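PDB 6HCP: BauA from Acinetobacter baumannii, which carries iron into Acinetobacter baumannii across the outer membrane as the receptor and transporter for ferric preacinetobactin, probably driven by TonB as in its family. Local coordinates for residues G257-T262 and L687-L692; K268-D273 and A680-P685; V264-P269 and N642-P647; L276-G281 and N318-G323. One frame throughout, in Å; residues are numbered along the deposited sequence.

Contact 1: G257-T262 and L687-L692; sequences GVNVST and LTNLAL
N259 and N689 meet with their side chains crossed at about a right angle and their amide planes turned 50° apart, and each lends its carboxamide oxygen to the backbone of the other segment. N259 OD1 takes the N-H of N689 N at 3.0 Å, the donor lying nearly in line with the amide C=O. In return N689 OD1 accepts from V260 N at 2.9 Å, on an in-plane lone pair and by a bond that is almost straight (169°). In both asparagines CG stands anti to the carbonyl carbon, beside the residue's own N, and from there each amide reaches across to the facing chain. A bridging water that accepts from N259 ND2 and donates to L687 O engages the other end of the N259 amide, so both of its polar atoms are held and its rotation is fixed.

Beside this exchange runs a backbone pair: V258 N donates to L690 O over 2.8 Å, and L690 N returns to V258 O over 2.9 Å. G257, which lacks a side chain, brings its CA to 3.0 Å from L690 O. V260 CG1 meets L690 CD1 at 3.7 Å, these two side chains also crossing steeply. With N689 and L690 both facing V258, the arrangement is a classic beta bulge, here joining two extracellular loops of a TonB-dependent receptor barrel.

Contact 2: K268-D273 and A680-P685; sequences KPPKAD and AYWAQP
The pyrrolidine of P269 lies over one face of the W682 indole, close above its five-membered ring. P269 CB stands 3.9 Å from the centroid of that ring of W682 and 16° off its normal, a CH-pi contact made from above rather than at the edge. W682 is placed for this by its first torsion: CG is anti to the carbonyl carbon (chi1 -62°), which brings the end of the side chain nearer the proline-rich loop although the bond to its CB is not aimed at the loop. The next proline meets the far end of the indole obliquely, P270 CD lying 3.9 Å from W682 CZ2, with the two side chains crossing at about a right angle.

A680 fills the other half of the contact. Its methyl points toward the loop, with A680 CB 3.3 Å from P270 O and 4.2 Å from A272 CB, while the carbonyl A680 O lies 3.7 Å from P269 CG. The charged side chains take other partners. K271 and D273 close a salt bridge within their own segment, K271 NZ to D273 OD1 at 2.8 Å, the nitrogen coming to the syn side but 33° out of the carboxylate plane. K268 NZ forms a salt bridge with D219 of the second subunit.

The two segments share no hydrogen bond, and the indole N-H is spent on P267 O just before the loop segment. The chemistry is therefore that of proline carbons against an aromatic face: dispersion and shape, with a polar anchor on the tryptophan that fixes how its ring is turned.

Contact 3: V264-P269 and N642-P647; sequences VGIPKP and NTLSVP. With EDO (1,2-ethanediol), chain X.
I266 reaches toward L644, S645 and V646, and nearly the whole contact runs through this one side chain. Its CB points at the other segment. There the chain branches: CG2 turns to the indole of W682, while CG1, anti to the carbonyl carbon, packs near V260. The second torsion is extended (chi2 167°) and carries the tip to the facing backbone. I266 CD1 ends 3.6 Å from S645 O, and the same methyl lies 4.1 Å from V646 CG1 and 4.2 Å from L644 CB, so it is seated among three consecutive residues.

An ethanediol, probably from the crystallisation liquor, binds the same backbone: S645 N donates to its O1 at 3.0 Å, and its O2 donates to T643 O at 2.9 Å.

The isoleucine belongs to the long loop between strands 258-259 and 282-297. It rests on the start of strand 645-662, which pairs antiparallel with strand 622-637, and W682 of the short strand 682-683 touches both I266 and V646. Further along the loop, P267 and K268 face the second subunit.

Contact 4: L276-G281 and N318-G323; sequences LSPDWG and NGASAG
A type I beta turn from P278 to G281 ends the long extracellular loop that leads into strand 282-297, and P278, W280 and G281 pack against N318, G319 and A320, where the next barrel strand leaves its hairpin partner. The turn is closed by G281 N donating to P278 O at 2.9 Å. W280 is folded back over it: with CG between the backbone N and the carbonyl carbon (chi1 52°), the indole puts one face over P278, whose CB stands 3.7 Å above the ring plane of W280, over its centre.

From that position the far end of the six-membered ring reaches the other segment. W280 CZ3 lies 3.6 Å from G319 CA and 3.9 Å from N318 OD1. P278 presents its ring carbons instead, P278 CD touching A320 CB at 3.6 Å. Beside the tryptophan contact, away from A320, G281 and G319 let the backbones close up, and G281 CA approaches N318 O at 3.1 Å in a bent CA-H...O contact (127° at the hydrogen).

Polar groups find partners outside the segments: W280 NE1 donates to W402 O, and the N318 amide is held at both ends, OD1 by Q338 NE2 and ND2 by P406 O. The contact lies where antiparallel strands 282-297 and 302-318 meet, with strand 331-358 hydrogen-bonded to the backbone of G319 and S321, and loop residues W402 and P406 against the tryptophan.

From the N terminus, the chain leaves strand 238-252 and enters one long loop that supplies the first segment of every contact. Contact 1 closes the widest span, with the other three inside. Contacts 3 and 2 start from stretches sharing K268 and P269, but return at the start of strand 645-662 and on strand 682-683, so their spans overlap, neither enclosing the other. Contact 4, the shortest closure, falls within the spans of all three. Strand 258-259 runs parallel beside 320-325, linking contacts 1 and 4, while strands 682-683 and 691-692 pair antiparallel and link contacts 1 and 2. Together they tie an early extracellular loop to its neighbour and to the last loops of the barrel.

Contact 1: G257-T262 and L687-L692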
loop_
_atom_site.group_PDB
_atom_site.type_symbol
_atom_site.label_atom_id
_atom_site.label_comp_id
_atom_site.label_asym_id
_atom_site.label_seq_id
_atom_site.Cartn_x
_atom_site.Cartn_y
_atom_site.Cartn_z
ATOM N N GLY A 257 24.905 5.648 -7.994
ATOM C CA GLY A 257 24.316 5.872 -9.314
ATOM C C GLY A 257 25.079 5.206 -10.446
ATOM O O GLY A 257 26.123 4.570 -10.255
ATOM N N VAL A 258 24.506 5.309 -11.643
ATOM C CA VAL A 258 24.958 4.561 -12.788
ATOM C C VAL A 258 25.027 5.493 -14.003
ATOM O O VAL A 258 24.271 6.463 -14.129
ATOM C CB VAL A 258 24.055 3.339 -13.043
ATOM C CG1 VAL A 258 24.041 2.416 -11.831
ATOM C CG2 VAL A 258 22.641 3.750 -13.426
ATOM N N ASN A 259 25.846 5.079 -14.955
ATOM C CA ASN A 259 26.066 5.781 -16.226
ATOM C C ASN A 259 25.354 5.050 -17.363
ATOM O O ASN A 259 25.232 3.831 -17.359
ATOM C CB ASN A 259 27.564 5.947 -16.495
ATOM C CG ASN A 259 28.209 6.920 -15.527
ATOM O OD1 ASN A 259 27.517 7.733 -14.918
ATOM N ND2 ASN A 259 29.487 6.727 -15.235
ATOM N N VAL A 260 24.951 5.828 -18.373
ATOM C CA VAL A 260 24.299 5.341 -19.550
ATOM C C VAL A 260 25.000 5.958 -20.770
ATOM O O VAL A 260 25.629 7.018 -20.673
ATOM C CB VAL A 260 22.791 5.652 -19.540
ATOM C CG1 VAL A 260 22.060 4.778 -18.539
ATOM C CG2 VAL A 260 22.489 7.122 -19.257
ATOM N N SER A 261 24.797 5.330 -21.925
ATOM C CA SER A 261 25.271 5.854 -23.221
ATOM C C SER A 261 24.082 6.048 -24.148
ATOM O O SER A 261 23.051 5.377 -24.010
ATOM C CB SER A 261 26.284 4.917 -23.825
ATOM O OG SER A 261 25.690 3.657 -24.120
ATOM N N THR A 262 24.299 6.823 -25.216
ATOM C CA THR A 262 23.297 6.968 -26.251
ATOM C C THR A 262 23.167 5.657 -27.038
ATOM O O THR A 262 22.087 5.329 -27.482
ATOM C CB THR A 262 23.625 8.143 -27.179
ATOM O OG1 THR A 262 24.926 7.911 -27.718
ATOM C CG2 THR A 262 23.618 9.474 -26.463
ATOM N N LEU A 687 27.986 13.373 -10.177
ATOM C CA LEU A 687 29.148 12.582 -10.637
ATOM C C LEU A 687 28.761 11.416 -11.556
ATOM O O LEU A 687 29.567 11.026 -12.366
ATOM C CB LEU A 687 29.983 12.095 -9.451
ATOM C CG LEU A 687 30.550 13.204 -8.558
ATOM C CD1 LEU A 687 31.509 12.619 -7.533
ATOM C CD2 LEU A 687 31.234 14.303 -9.372
ATOM N N THR A 688 27.547 10.870 -11.440
ATOM C CA THR A 688 27.096 9.797 -12.334
ATOM C C THR A 688 25.778 10.241 -12.980
ATOM O O THR A 688 25.170 11.213 -12.548
ATOM C CB THR A 688 26.912 8.458 -11.599
ATOM O OG1 THR A 688 25.967 8.675 -10.550
ATOM C CG2 THR A 688 28.196 7.883 -11.034
ATOM N N ASN A 689 25.334 9.520 -14.012
ATOM C CA ASN A 689 24.234 9.979 -14.873
ATOM C C ASN A 689 22.858 9.835 -14.207
ATOM O O ASN A 689 21.991 10.698 -14.403
ATOM C CB ASN A 689 24.202 9.238 -16.207
ATOM C CG ASN A 689 25.397 9.479 -17.108
ATOM O OD1 ASN A 689 25.687 8.621 -17.930
ATOM N ND2 ASN A 689 26.070 10.629 -16.989
ATOM N N LEU A 690 22.631 8.720 -13.479
ATOM C CA LEU A 690 21.307 8.355 -13.008
ATOM C C LEU A 690 21.393 7.719 -11.622
ATOM O O LEU A 690 22.325 7.000 -11.330
ATOM C CB LEU A 690 20.685 7.301 -13.931
ATOM C CG LEU A 690 20.439 7.676 -15.381
ATOM C CD1 LEU A 690 19.888 6.463 -16.117
ATOM C CD2 LEU A 690 19.495 8.850 -15.505
ATOM N N ALA A 691 20.328 7.901 -10.845
ATOM C CA ALA A 691 20.099 7.155 -9.636
ATOM C C ALA A 691 18.587 7.046 -9.434
ATOM O O ALA A 691 17.833 7.914 -9.847
ATOM C CB ALA A 691 20.753 7.837 -8.464
ATOM N N LEU A 692 18.154 5.951 -8.808
ATOM C CA LEU A 692 16.753 5.780 -8.491
ATOM C C LEU A 692 16.347 6.704 -7.341
ATOM O O LEU A 692 17.050 6.818 -6.351
ATOM C CB LEU A 692 16.493 4.323 -8.091
ATOM C CG LEU A 692 16.505 3.317 -9.230
ATOM C CD1 LEU A 692 16.410 1.903 -8.667
ATOM C CD2 LEU A 692 15.370 3.579 -10.211
HETATM O O HOH W 1 30.798 8.735 -13.421
#

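Contact 2: K268-D273 and A680-P685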
loop_
_atom_site.group_PDB
_atom_site.type_symbol
_atom_site.label_atom_id
_atom_site.label_comp_id
_atom_site.label_asym_id
_atom_site.label_seq_id
_atom_site.Cartn_x
_atom_site.Cartn_y
_atom_site.Cartn_z
ATOM N N LYS A 268 14.011 0.897 -18.536
ATOM C CA LYS A 268 13.013 1.193 -17.544
ATOM C C LYS A 268 13.576 0.994 -16.143
ATOM O O LYS A 268 14.375 0.090 -15.897
ATOM C CB LYS A 268 11.780 0.322 -17.784
ATOM C CG LYS A 268 11.000 0.739 -19.020
ATOM C CD LYS A 268 9.533 0.346 -18.954
ATOM C CE LYS A 268 8.901 0.246 -20.320
ATOM N NZ LYS A 268 8.970 1.558 -20.984
ATOM N N PRO A 269 13.233 1.895 -15.196
ATOM C CA PRO A 269 13.753 1.797 -13.841
ATOM C C PRO A 269 13.268 0.521 -13.162
ATOM O O PRO A 269 12.123 0.124 -13.322
ATOM C CB PRO A 269 13.230 3.052 -13.133
ATOM C CG PRO A 269 12.064 3.516 -13.958
ATOM C CD PRO A 269 12.335 3.048 -15.377
ATOM N N PRO A 270 14.169 -0.193 -12.467
ATOM C CA PRO A 270 13.782 -1.253 -11.536
ATOM C C PRO A 270 12.880 -0.678 -10.445
ATOM O O PRO A 270 12.754 0.550 -10.310
ATOM C CB PRO A 270 15.111 -1.715 -10.908
ATOM C CG PRO A 270 16.165 -1.228 -11.863
ATOM C CD PRO A 270 15.616 0.048 -12.462
ATOM N N LYS A 271 12.328 -1.558 -9.611
ATOM C CA LYS A 271 11.446 -1.086 -8.545
ATOM C C LYS A 271 12.228 -0.146 -7.624
ATOM O O LYS A 271 13.460 -0.281 -7.445
ATOM C CB LYS A 271 10.792 -2.268 -7.816
ATOM C CG LYS A 271 11.724 -3.291 -7.209
ATOM C CD LYS A 271 10.943 -4.429 -6.540
ATOM C CE LYS A 271 11.838 -5.499 -5.952
ATOM N NZ LYS A 271 12.760 -4.945 -4.928
ATOM N N ALA A 272 11.478 0.738 -6.966
ATOM C CA ALA A 272 12.032 1.923 -6.325
ATOM C C ALA A 272 12.981 1.568 -5.176
ATOM O O ALA A 272 13.870 2.365 -4.858
ATOM C CB ALA A 272 10.911 2.831 -5.871
ATOM N N ASP A 273 12.831 0.380 -4.555
ATOM C CA ASP A 273 13.652 0.039 -3.395
ATOM C C ASP A 273 14.915 -0.740 -3.802
ATOM O O ASP A 273 15.654 -1.176 -2.957
ATOM C CB ASP A 273 12.865 -0.718 -2.313
ATOM C CG ASP A 273 12.203 -2.002 -2.793
ATOM O OD1 ASP A 273 12.338 -2.333 -3.980
ATOM O OD2 ASP A 273 11.512 -2.644 -1.981
ATOM N N ALA A 680 8.758 4.355 -9.052
ATOM C CA ALA A 680 10.144 4.130 -9.494
ATOM C C ALA A 680 10.494 5.179 -10.555
ATOM O O ALA A 680 9.806 5.294 -11.565
ATOM C CB ALA A 680 10.293 2.733 -10.039
ATOM N N TYR A 681 11.555 5.948 -10.315
ATOM C CA TYR A 681 12.002 6.918 -11.308
ATOM C C TYR A 681 13.520 7.073 -11.260
ATOM O O TYR A 681 14.151 6.948 -10.193
ATOM C CB TYR A 681 11.317 8.270 -11.085
ATOM C CG TYR A 681 11.640 8.945 -9.778
ATOM C CD1 TYR A 681 10.927 8.643 -8.627
ATOM C CD2 TYR A 681 12.657 9.893 -9.680
ATOM C CE1 TYR A 681 11.174 9.289 -7.426
ATOM C CE2 TYR A 681 12.931 10.528 -8.477
ATOM C CZ TYR A 681 12.168 10.249 -7.354
ATOM O OH TYR A 681 12.454 10.823 -6.150
ATOM N N TRP A 682 14.082 7.375 -12.435
ATOM C CA TRP A 682 15.472 7.816 -12.595
ATOM C C TRP A 682 15.518 9.334 -12.417
ATOM O O TRP A 682 14.694 10.041 -12.974
ATOM C CB TRP A 682 16.004 7.483 -13.996
ATOM C CG TRP A 682 16.072 6.037 -14.372
ATOM C CD1 TRP A 682 15.454 5.448 -15.441
ATOM C CD2 TRP A 682 16.994 5.065 -13.848
ATOM N NE1 TRP A 682 15.857 4.144 -15.546
ATOM C CE2 TRP A 682 16.803 3.882 -14.592
ATOM C CE3 TRP A 682 17.880 5.045 -12.758
ATOM C CZ2 TRP A 682 17.580 2.747 -14.382
ATOM C CZ3 TRP A 682 18.629 3.915 -12.535
ATOM C CH2 TRP A 682 18.476 2.781 -13.337
ATOM N N ALA A 683 16.607 9.811 -11.818
ATOM C CA ALA A 683 16.950 11.246 -11.845
ATOM C C ALA A 683 18.471 11.354 -11.752
ATOM O O ALA A 683 19.145 10.367 -11.465
ATOM C CB ALA A 683 16.275 11.965 -10.708
ATOM N N GLN A 684 19.010 12.567 -11.930
ATOM C CA GLN A 684 20.439 12.703 -12.105
ATOM C C GLN A 684 21.063 13.117 -10.786
ATOM O O GLN A 684 20.861 14.237 -10.322
ATOM C CB GLN A 684 20.800 13.718 -13.195
ATOM C CG GLN A 684 22.310 13.819 -13.439
ATOM C CD GLN A 684 22.664 14.221 -14.852
ATOM O OE1 GLN A 684 23.051 15.364 -15.107
ATOM N NE2 GLN A 684 22.625 13.251 -15.769
ATOM N N PRO A 685 21.969 12.291 -10.232
ATOM C CA PRO A 685 22.737 12.682 -9.047
ATOM C C PRO A 685 24.013 13.431 -9.460
ATOM O O PRO A 685 24.306 13.563 -10.661
ATOM C CB PRO A 685 23.056 11.313 -8.440
ATOM C CG PRO A 685 23.319 10.454 -9.660
ATOM C CD PRO A 685 22.365 10.967 -10.729
#

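Contact 3: V264-P269 and N642-P647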
loop_
_atom_site.group_PDB
_atom_site.type_symbol
_atom_site.label_atom_id
_atom_site.label_comp_id
_atom_site.label_asym_id
_atom_site.label_seq_id
_atom_site.Cartn_x
_atom_site.Cartn_y
_atom_site.Cartn_z
ATOM N N VAL A 264 23.302 2.606 -25.938
ATOM C CA VAL A 264 22.527 1.601 -25.234
ATOM C C VAL A 264 21.168 2.173 -24.821
ATOM O O VAL A 264 20.166 1.487 -24.894
ATOM C CB VAL A 264 23.308 1.064 -24.030
ATOM C CG1 VAL A 264 22.442 0.181 -23.136
ATOM C CG2 VAL A 264 24.571 0.348 -24.498
ATOM N N GLY A 265 21.160 3.404 -24.308
ATOM C CA GLY A 265 19.941 4.056 -23.884
ATOM C C GLY A 265 19.635 3.792 -22.410
ATOM O O GLY A 265 20.373 3.070 -21.731
ATOM N N ILE A 266 18.529 4.377 -21.949
ATOM C CA ILE A 266 18.080 4.287 -20.573
ATOM C C ILE A 266 16.972 3.243 -20.499
ATOM O O ILE A 266 15.886 3.439 -21.032
ATOM C CB ILE A 266 17.591 5.649 -20.050
ATOM C CG1 ILE A 266 18.718 6.685 -20.091
ATOM C CG2 ILE A 266 17.015 5.514 -18.645
ATOM C CD1 ILE A 266 18.291 8.097 -19.902
ATOM N N PRO A 267 17.199 2.117 -19.816
ATOM C CA PRO A 267 16.145 1.120 -19.656
ATOM C C PRO A 267 15.165 1.555 -18.563
ATOM O O PRO A 267 15.412 2.500 -17.795
ATOM C CB PRO A 267 16.920 -0.131 -19.240
ATOM C CG PRO A 267 18.075 0.434 -18.444
ATOM C CD PRO A 267 18.421 1.769 -19.092
ATOM N N LYS A 268 14.011 0.897 -18.536
ATOM C CA LYS A 268 13.013 1.193 -17.544
ATOM C C LYS A 268 13.576 0.994 -16.143
ATOM O O LYS A 268 14.375 0.090 -15.897
ATOM C CB LYS A 268 11.780 0.322 -17.784
ATOM C CG LYS A 268 11.000 0.739 -19.020
ATOM C CD LYS A 268 9.533 0.346 -18.954
ATOM C CE LYS A 268 8.901 0.246 -20.320
ATOM N NZ LYS A 268 8.970 1.558 -20.984
ATOM N N PRO A 269 13.233 1.895 -15.196
ATOM C CA PRO A 269 13.753 1.797 -13.841
ATOM C C PRO A 269 13.268 0.521 -13.162
ATOM O O PRO A 269 12.123 0.124 -13.322
ATOM C CB PRO A 269 13.230 3.052 -13.133
ATOM C CG PRO A 269 12.064 3.516 -13.958
ATOM C CD PRO A 269 12.335 3.048 -15.377
ATOM N N ASN A 642 21.408 16.584 -25.172
ATOM C CA ASN A 642 19.958 16.490 -25.075
ATOM C C ASN A 642 19.428 15.323 -25.927
ATOM O O ASN A 642 18.296 15.369 -26.405
ATOM C CB ASN A 642 19.246 17.787 -25.458
ATOM C CG ASN A 642 19.391 18.951 -24.492
ATOM O OD1 ASN A 642 18.791 19.987 -24.723
ATOM N ND2 ASN A 642 20.164 18.816 -23.420
ATOM N N THR A 643 20.203 14.239 -26.023
ATOM C CA THR A 643 19.759 13.034 -26.730
ATOM C C THR A 643 19.295 11.955 -25.736
ATOM O O THR A 643 18.806 10.922 -26.141
ATOM C CB THR A 643 20.870 12.511 -27.642
ATOM O OG1 THR A 643 22.062 12.407 -26.859
ATOM C CG2 THR A 643 21.083 13.409 -28.846
ATOM N N LEU A 644 19.514 12.187 -24.440
ATOM C CA LEU A 644 19.004 11.301 -23.401
ATOM C C LEU A 644 18.237 12.147 -22.393
ATOM O O LEU A 644 18.712 13.204 -21.997
ATOM C CB LEU A 644 20.131 10.563 -22.692
ATOM C CG LEU A 644 20.910 9.521 -23.493
ATOM C CD1 LEU A 644 22.084 9.010 -22.676
ATOM C CD2 LEU A 644 20.017 8.374 -23.915
ATOM N N SER A 645 17.073 11.634 -21.973
ATOM C CA SER A 645 16.244 12.299 -20.978
ATOM C C SER A 645 15.493 11.254 -20.145
ATOM O O SER A 645 15.416 10.092 -20.522
ATOM C CB SER A 645 15.287 13.240 -21.625
ATOM O OG SER A 645 14.371 12.535 -22.434
ATOM N N VAL A 646 14.977 11.715 -19.000
ATOM C CA VAL A 646 14.058 10.951 -18.189
ATOM C C VAL A 646 12.792 11.767 -18.029
ATOM O O VAL A 646 12.816 12.991 -17.997
ATOM C CB VAL A 646 14.654 10.589 -16.822
ATOM C CG1 VAL A 646 15.837 9.675 -16.978
ATOM C CG2 VAL A 646 15.027 11.833 -16.018
ATOM N N PRO A 647 11.634 11.094 -17.893
ATOM C CA PRO A 647 10.360 11.791 -17.849
ATOM C C PRO A 647 10.163 12.517 -16.507
ATOM O O PRO A 647 10.824 12.204 -15.513
ATOM C CB PRO A 647 9.313 10.671 -18.025
ATOM C CG PRO A 647 10.035 9.416 -17.641
ATOM C CD PRO A 647 11.485 9.635 -18.043
HETATM C C1 EDO X . 15.072 9.478 -23.929
HETATM O O1 EDO X . 16.375 9.099 -23.479
HETATM C C2 EDO X . 15.153 10.164 -25.280
HETATM O O2 EDO X . 16.241 9.591 -26.021
#

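Contact 4: L276-G281 and N318-G323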
loop_
_atom_site.group_PDB
_atom_site.type_symbol
_atom_site.label_atom_id
_atom_site.label_comp_id
_atom_site.label_asym_id
_atom_site.label_seq_id
_atom_site.Cartn_x
_atom_site.Cartn_y
_atom_site.Cartn_z
ATOM N N LEU A 276 21.364 -0.171 -6.668
ATOM C CA LEU A 276 22.136 -0.472 -7.887
ATOM C C LEU A 276 23.646 -0.285 -7.678
ATOM O O LEU A 276 24.419 -0.261 -8.635
ATOM C CB LEU A 276 21.625 0.418 -9.017
ATOM C CG LEU A 276 20.231 0.076 -9.531
ATOM C CD1 LEU A 276 19.854 0.981 -10.681
ATOM C CD2 LEU A 276 20.147 -1.393 -9.965
ATOM N N SER A 277 24.056 -0.184 -6.419
ATOM C CA SER A 277 25.453 -0.122 -6.042
ATOM C C SER A 277 25.744 -1.294 -5.111
ATOM O O SER A 277 24.816 -1.866 -4.539
ATOM C CB SER A 277 25.762 1.232 -5.369
ATOM O OG SER A 277 25.419 2.332 -6.215
ATOM N N PRO A 278 27.024 -1.624 -4.846
ATOM C CA PRO A 278 27.354 -2.777 -4.008
ATOM C C PRO A 278 26.668 -2.748 -2.636
ATOM O O PRO A 278 26.720 -1.751 -1.926
ATOM C CB PRO A 278 28.884 -2.701 -3.870
ATOM C CG PRO A 278 29.347 -1.963 -5.109
ATOM C CD PRO A 278 28.213 -1.033 -5.480
ATOM N N ASP A 279 26.086 -3.896 -2.239
ATOM C CA ASP A 279 25.446 -4.033 -0.945
ATOM C C ASP A 279 26.479 -3.817 0.162
ATOM O O ASP A 279 26.142 -3.252 1.194
ATOM C CB ASP A 279 24.674 -5.363 -0.789
ATOM C CG ASP A 279 25.385 -6.619 -1.274
ATOM O OD1 ASP A 279 26.638 -6.615 -1.289
ATOM O OD2 ASP A 279 24.679 -7.613 -1.616
ATOM N N TRP A 280 27.748 -4.135 -0.112
ATOM C CA TRP A 280 28.812 -3.974 0.890
ATOM C C TRP A 280 29.382 -2.546 0.914
ATOM O O TRP A 280 30.177 -2.228 1.794
ATOM C CB TRP A 280 29.922 -5.000 0.669
ATOM C CG TRP A 280 30.488 -5.055 -0.714
ATOM C CD1 TRP A 280 30.294 -6.051 -1.633
ATOM C CD2 TRP A 280 31.419 -4.133 -1.318
ATOM N NE1 TRP A 280 31.009 -5.790 -2.768
ATOM C CE2 TRP A 280 31.730 -4.637 -2.594
ATOM C CE3 TRP A 280 32.059 -2.965 -0.883
ATOM C CZ2 TRP A 280 32.604 -3.989 -3.460
ATOM C CZ3 TRP A 280 32.909 -2.317 -1.744
ATOM C CH2 TRP A 280 33.195 -2.830 -3.007
ATOM N N GLY A 281 29.002 -1.709 -0.059
ATOM C CA GLY A 281 29.576 -0.344 -0.167
ATOM C C GLY A 281 29.151 0.520 1.002
ATOM O O GLY A 281 28.034 0.374 1.514
ATOM N N ASN A 318 33.990 3.459 0.455
ATOM C CA ASN A 318 34.439 2.186 -0.109
ATOM C C ASN A 318 33.266 1.582 -0.882
ATOM O O ASN A 318 32.248 1.273 -0.286
ATOM C CB ASN A 318 34.865 1.246 1.020
ATOM C CG ASN A 318 35.480 -0.058 0.564
ATOM O OD1 ASN A 318 35.986 -0.157 -0.549
ATOM N ND2 ASN A 318 35.676 -0.954 1.517
ATOM N N GLY A 319 33.389 1.465 -2.198
ATOM C CA GLY A 319 32.264 1.030 -2.999
ATOM C C GLY A 319 32.518 1.158 -4.479
ATOM O O GLY A 319 33.658 1.048 -4.941
ATOM N N ALA A 320 31.441 1.315 -5.248
ATOM C CA ALA A 320 31.570 1.502 -6.673
ATOM C C ALA A 320 32.078 2.929 -6.940
ATOM O O ALA A 320 31.590 3.888 -6.328
ATOM C CB ALA A 320 30.255 1.252 -7.346
ATOM N N SER A 321 32.910 3.087 -7.968
ATOM C CA SER A 321 33.170 4.461 -8.466
ATOM C C SER A 321 32.124 4.829 -9.520
ATOM O O SER A 321 31.551 5.910 -9.469
ATOM C CB SER A 321 34.584 4.660 -8.948
ATOM O OG SER A 321 34.961 3.654 -9.833
ATOM N N ALA A 322 31.733 3.849 -10.331
ATOM C CA ALA A 322 30.575 3.983 -11.219
ATOM C C ALA A 322 30.097 2.604 -11.698
ATOM O O ALA A 322 30.903 1.763 -12.100
ATOM C CB ALA A 322 30.935 4.846 -12.403
ATOM N N GLY A 323 28.776 2.484 -11.830
ATOM C CA GLY A 323 28.171 1.451 -12.597
ATOM C C GLY A 323 27.782 1.978 -13.962
ATOM O O GLY A 323 27.505 3.151 -14.096
#